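Local coordinates for protein bacterial regulatory proteins, TetR family (Nitrosomonas europaea, PDB 3NI7) that probably binds DNA as a TetR-family transcriptional regulator, through a predicted N-terminal helix-turn-helix, at residues Trp58-Ala70 and His86-Gln98. Sequence-based numbering, arbitrary orientation.
Sequences WFDRADSRMLKEA and HLIMIWLDALAVQ
Trp91 inserts as a knob among Phe59, Ala62, Asp63 and Met66, where helices 51-69 and 80-96 of this all-helical TetR-family chain pack roughly antiparallel. The axes of the pieces 58-69 and 86-96 approach to 8.0 Å. Their directions differ by 141°. With CG anti to the backbone N, the indole reaches in alongside Asp63 and carries Trp91 NE1 to 2.6 Å from Asp63 OD1, the one hydrogen bond across the contact. It is somewhat bent (N-H...O 146°), but OD1 is met nearly along its C-O axis and the carboxylate is nearly coplanar with the ring. Selenomethionine Met66 makes an oblique Met-aromatic contact, Met66 SE lying 4.4 Å from the centroid of the Trp91 five-membered ring. Trp91 CZ2 meets the edge of the Phe59 ring, while from its own helix Leu95 CD1 sits above one face of the Trp91 ring, offset toward the rim. A leucine in place of Trp91 would probably leave Asp63 OD1 without its N-H donor and open a gap beside Ala62 and Phe59. Farther out, Arg124 of helix 115-135 holds Asp63 OD2 in a salt bridge, and Tyr156 and Phe160 of helix 149-164 pack on Trp91. Toward helix 99-108, Trp58 NE1 hydrogen-bonds Thr102 OG1 and also lies 3.7 Å from Leu95 CD2.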
loop_
_atom_site.group_PDB
_atom_site.type_symbol
_atom_site.label_atom_id
_atom_site.label_comp_id
_atom_site.label_asym_id
_atom_site.label_seq_id
_atom_site.Cartn_x
_atom_site.Cartn_y
_atom_site.Cartn_z
ATOM N N TRP A 58 8.444 -10.080 15.460
ATOM C CA TRP A 58 9.208 -8.922 15.051
ATOM C C TRP A 58 8.312 -7.660 15.030
ATOM O O TRP A 58 8.678 -6.578 15.532
ATOM C CB TRP A 58 9.787 -9.153 13.647
ATOM C CG TRP A 58 10.743 -8.114 13.196
ATOM C CD1 TRP A 58 10.646 -7.355 12.095
ATOM C CD2 TRP A 58 11.959 -7.739 13.839
ATOM N NE1 TRP A 58 11.738 -6.524 11.990
ATOM C CE2 TRP A 58 12.547 -6.743 13.065
ATOM C CE3 TRP A 58 12.612 -8.169 14.996
ATOM C CZ2 TRP A 58 13.725 -6.157 13.402
ATOM C CZ3 TRP A 58 13.784 -7.591 15.337
ATOM C CH2 TRP A 58 14.335 -6.589 14.551
ATOM N N PHE A 59 7.151 -7.812 14.407
ATOM C CA PHE A 59 6.212 -6.719 14.316
ATOM C C PHE A 59 5.556 -6.444 15.666
ATOM O O PHE A 59 5.209 -5.331 15.957
ATOM C CB PHE A 59 5.207 -6.995 13.220
ATOM C CG PHE A 59 5.780 -6.812 11.856
ATOM C CD1 PHE A 59 6.367 -7.838 11.174
ATOM C CD2 PHE A 59 5.755 -5.604 11.258
ATOM C CE1 PHE A 59 6.917 -7.648 9.893
ATOM C CE2 PHE A 59 6.311 -5.422 9.995
ATOM C CZ PHE A 59 6.892 -6.468 9.327
ATOM N N ASP A 60 5.447 -7.429 16.534
ATOM C CA ASP A 60 4.963 -7.130 17.873
ATOM C C ASP A 60 5.988 -6.377 18.660
ATOM O O ASP A 60 5.657 -5.603 19.559
ATOM C CB ASP A 60 4.575 -8.387 18.597
ATOM C CG ASP A 60 3.182 -8.785 18.279
ATOM O OD1 ASP A 60 2.368 -7.839 17.968
ATOM O OD2 ASP A 60 2.879 -10.000 18.334
ATOM N N ARG A 61 7.249 -6.605 18.346
ATOM C CA ARG A 61 8.267 -5.909 19.095
ATOM C C ARG A 61 8.143 -4.403 18.821
ATOM O O ARG A 61 8.203 -3.586 19.750
ATOM C CB ARG A 61 9.662 -6.444 18.769
ATOM C CG ARG A 61 10.707 -5.780 19.600
ATOM C CD ARG A 61 12.015 -6.367 19.359
ATOM N NE ARG A 61 12.050 -7.692 19.891
ATOM C CZ ARG A 61 13.142 -8.431 19.943
ATOM N NH1 ARG A 61 14.287 -7.942 19.473
ATOM N NH2 ARG A 61 13.070 -9.690 20.445
ATOM N N ALA A 62 7.962 -4.040 17.550
ATOM C CA ALA A 62 7.705 -2.629 17.163
ATOM C C ALA A 62 6.461 -2.085 17.886
ATOM O O ALA A 62 6.545 -1.144 18.681
ATOM C CB ALA A 62 7.512 -2.535 15.675
ATOM N N ASP A 63 5.362 -2.806 17.785
ATOM C CA ASP A 63 4.129 -2.316 18.356
ATOM C C ASP A 63 4.345 -2.005 19.833
ATOM O O ASP A 63 3.738 -1.070 20.354
ATOM C CB ASP A 63 3.012 -3.348 18.191
ATOM C CG ASP A 63 2.634 -3.571 16.741
ATOM O OD1 ASP A 63 3.158 -2.845 15.869
ATOM O OD2 ASP A 63 1.814 -4.473 16.470
ATOM N N SER A 64 5.185 -2.775 20.521
ATOM C CA SER A 64 5.341 -2.531 21.945
ATOM C C SER A 64 6.242 -1.321 22.217
ATOM O O SER A 64 6.079 -0.653 23.234
ATOM C CB SER A 64 5.926 -3.729 22.631
ATOM O OG SER A 64 7.319 -3.497 22.645
ATOM N N ARG A 65 7.206 -1.045 21.341
ATOM C CA ARG A 65 7.977 0.220 21.457
ATOM C C ARG A 65 7.021 1.387 21.358
ATOM O O ARG A 65 6.978 2.281 22.204
ATOM C CB ARG A 65 9.117 0.325 20.415
ATOM C CG ARG A 65 10.454 -0.385 20.898
ATOM C CD ARG A 65 11.093 0.342 22.151
ATOM N NE ARG A 65 11.286 1.811 21.916
ATOM C CZ ARG A 65 10.532 2.823 22.396
ATOM N NH1 ARG A 65 10.850 4.071 22.064
ATOM N NH2 ARG A 65 9.485 2.634 23.207
HETATM N N MSE A 66 6.190 1.298 20.350
HETATM C CA MSE A 66 5.133 2.250 20.155
HETATM C C MSE A 66 4.236 2.383 21.384
HETATM O O MSE A 66 3.809 3.440 21.760
HETATM C CB MSE A 66 4.317 1.793 18.977
HETATM C CG MSE A 66 3.519 2.846 18.365
HETATM SE SE MSE A 66 3.156 2.412 16.497
HETATM C CE MSE A 66 1.511 1.436 16.788
ATOM N N LEU A 67 3.942 1.273 22.026
ATOM C CA LEU A 67 3.076 1.310 23.205
ATOM C C LEU A 67 3.749 2.005 24.380
ATOM O O LEU A 67 3.098 2.765 25.081
ATOM C CB LEU A 67 2.678 -0.103 23.616
ATOM C CG LEU A 67 1.819 -0.255 24.877
ATOM C CD1 LEU A 67 0.530 0.496 24.677
ATOM C CD2 LEU A 67 1.544 -1.718 25.250
ATOM N N LYS A 68 5.038 1.714 24.601
ATOM C CA LYS A 68 5.806 2.308 25.715
ATOM C C LYS A 68 5.839 3.810 25.521
ATOM O O LYS A 68 5.630 4.594 26.450
ATOM C CB LYS A 68 7.231 1.759 25.786
ATOM N N GLU A 69 6.047 4.207 24.285
ATOM C CA GLU A 69 5.977 5.619 23.956
ATOM C C GLU A 69 4.611 6.193 24.292
ATOM O O GLU A 69 4.520 7.233 24.955
ATOM C CB GLU A 69 6.286 5.859 22.468
ATOM C CG GLU A 69 6.704 7.303 22.145
ATOM C CD GLU A 69 7.922 7.758 22.939
ATOM O OE1 GLU A 69 7.974 8.968 23.343
ATOM O OE2 GLU A 69 8.812 6.871 23.159
ATOM N N ALA A 70 3.552 5.512 23.853
ATOM C CA ALA A 70 2.191 6.042 23.962
ATOM C C ALA A 70 1.717 6.318 25.376
ATOM O O ALA A 70 0.650 6.883 25.555
ATOM C CB ALA A 70 1.220 5.124 23.277
ATOM N N HIS A 86 5.016 10.736 15.659
ATOM C CA HIS A 86 5.969 10.232 16.588
ATOM C C HIS A 86 5.834 8.708 16.736
ATOM O O HIS A 86 6.830 7.964 16.703
ATOM C CB HIS A 86 5.804 10.931 17.916
ATOM C CG HIS A 86 6.991 10.769 18.797
ATOM N ND1 HIS A 86 7.495 9.524 19.145
ATOM C CD2 HIS A 86 7.816 11.687 19.365
ATOM C CE1 HIS A 86 8.568 9.683 19.903
ATOM N NE2 HIS A 86 8.784 10.983 20.054
ATOM N N LEU A 87 4.611 8.218 16.898
ATOM C CA LEU A 87 4.402 6.786 17.048
ATOM C C LEU A 87 4.832 6.043 15.804
ATOM O O LEU A 87 5.390 4.972 15.906
ATOM C CB LEU A 87 2.936 6.470 17.312
ATOM C CG LEU A 87 2.331 7.122 18.556
ATOM C CD1 LEU A 87 0.807 6.983 18.534
ATOM C CD2 LEU A 87 2.993 6.514 19.803
ATOM N N ILE A 88 4.546 6.565 14.621
ATOM C CA ILE A 88 4.848 5.788 13.432
ATOM C C ILE A 88 6.346 5.682 13.339
ATOM O O ILE A 88 6.921 4.600 13.071
ATOM C CB ILE A 88 4.249 6.354 12.144
ATOM C CG1 ILE A 88 2.708 6.229 12.174
ATOM C CG2 ILE A 88 4.754 5.549 10.961
ATOM C CD1 ILE A 88 1.993 7.027 11.017
HETATM N N MSE A 89 6.995 6.776 13.664
HETATM C CA MSE A 89 8.444 6.773 13.613
HETATM C C MSE A 89 9.049 5.771 14.593
HETATM O O MSE A 89 9.886 4.998 14.185
HETATM C CB MSE A 89 9.025 8.201 13.780
HETATM C CG MSE A 89 8.885 9.094 12.528
HETATM SE SE MSE A 89 9.170 8.189 10.781
HETATM C CE MSE A 89 10.959 7.358 11.042
ATOM N N ILE A 90 8.588 5.732 15.845
ATOM C CA ILE A 90 9.052 4.706 16.803
ATOM C C ILE A 90 8.885 3.325 16.197
ATOM O O ILE A 90 9.750 2.478 16.239
ATOM C CB ILE A 90 8.261 4.710 18.108
ATOM C CG1 ILE A 90 8.542 5.954 18.928
ATOM C CG2 ILE A 90 8.697 3.570 18.937
ATOM C CD1 ILE A 90 9.870 5.905 19.633
ATOM N N TRP A 91 7.754 3.104 15.598
ATOM C CA TRP A 91 7.509 1.810 14.994
ATOM C C TRP A 91 8.570 1.543 13.926
ATOM O O TRP A 91 9.147 0.457 13.875
ATOM C CB TRP A 91 6.125 1.829 14.360
ATOM C CG TRP A 91 5.562 0.546 14.046
ATOM C CD1 TRP A 91 5.095 -0.349 14.920
ATOM C CD2 TRP A 91 5.305 0.025 12.742
ATOM N NE1 TRP A 91 4.581 -1.445 14.255
ATOM C CE2 TRP A 91 4.706 -1.241 12.913
ATOM C CE3 TRP A 91 5.522 0.507 11.441
ATOM C CZ2 TRP A 91 4.345 -2.050 11.848
ATOM C CZ3 TRP A 91 5.175 -0.280 10.373
ATOM C CH2 TRP A 91 4.593 -1.563 10.580
ATOM N N LEU A 92 8.842 2.526 13.066
ATOM C CA LEU A 92 9.786 2.245 11.972
ATOM C C LEU A 92 11.230 2.167 12.435
ATOM O O LEU A 92 12.009 1.374 11.907
ATOM C CB LEU A 92 9.613 3.211 10.851
ATOM C CG LEU A 92 8.308 2.971 10.071
ATOM C CD1 LEU A 92 7.809 4.292 9.468
ATOM C CD2 LEU A 92 8.510 1.932 8.985
ATOM N N ASP A 93 11.561 2.933 13.463
ATOM C CA ASP A 93 12.862 2.835 14.083
ATOM C C ASP A 93 13.066 1.437 14.703
ATOM O O ASP A 93 14.105 0.800 14.541
ATOM C CB ASP A 93 13.036 3.937 15.127
ATOM C CG ASP A 93 13.288 5.306 14.494
ATOM O OD1 ASP A 93 13.321 5.419 13.237
ATOM O OD2 ASP A 93 13.441 6.283 15.260
ATOM N N ALA A 94 12.045 0.965 15.409
ATOM C CA ALA A 94 12.068 -0.344 15.945
ATOM C C ALA A 94 12.422 -1.344 14.833
ATOM O O ALA A 94 13.394 -2.149 14.939
ATOM C CB ALA A 94 10.748 -0.660 16.536
ATOM N N LEU A 95 11.653 -1.295 13.758
ATOM C CA LEU A 95 11.904 -2.210 12.636
ATOM C C LEU A 95 13.246 -1.942 12.028
ATOM O O LEU A 95 13.908 -2.842 11.523
ATOM C CB LEU A 95 10.839 -2.042 11.547
ATOM C CG LEU A 95 9.404 -2.370 12.023
ATOM C CD1 LEU A 95 8.302 -2.091 10.985
ATOM C CD2 LEU A 95 9.344 -3.804 12.461
ATOM N N ALA A 96 13.640 -0.671 12.078
ATOM C CA ALA A 96 14.900 -0.236 11.416
ATOM C C ALA A 96 16.154 -0.949 11.957
ATOM O O ALA A 96 17.213 -0.891 11.320
ATOM C CB ALA A 96 15.121 1.258 11.546
ATOM N N VAL A 97 16.039 -1.588 13.134
ATOM C CA VAL A 97 17.177 -2.279 13.736
ATOM C C VAL A 97 17.691 -3.199 12.599
ATOM O O VAL A 97 18.920 -3.392 12.410
ATOM C CB VAL A 97 16.818 -2.914 15.098
ATOM C CG1 VAL A 97 17.888 -3.811 15.498
ATOM C CG2 VAL A 97 16.624 -1.887 16.197
ATOM N N GLN A 98 16.749 -3.787 11.851
ATOM C CA GLN A 98 17.053 -4.494 10.586
ATOM C C GLN A 98 16.074 -4.192 9.439
ATOM O O GLN A 98 15.180 -4.980 9.114
ATOM C CB GLN A 98 16.964 -5.969 10.908
ATOM C CG GLN A 98 18.047 -6.485 11.802
ATOM C CD GLN A 98 19.411 -6.442 11.159
ATOM O OE1 GLN A 98 19.625 -5.815 10.090
ATOM N NE2 GLN A 98 20.356 -7.128 11.803
#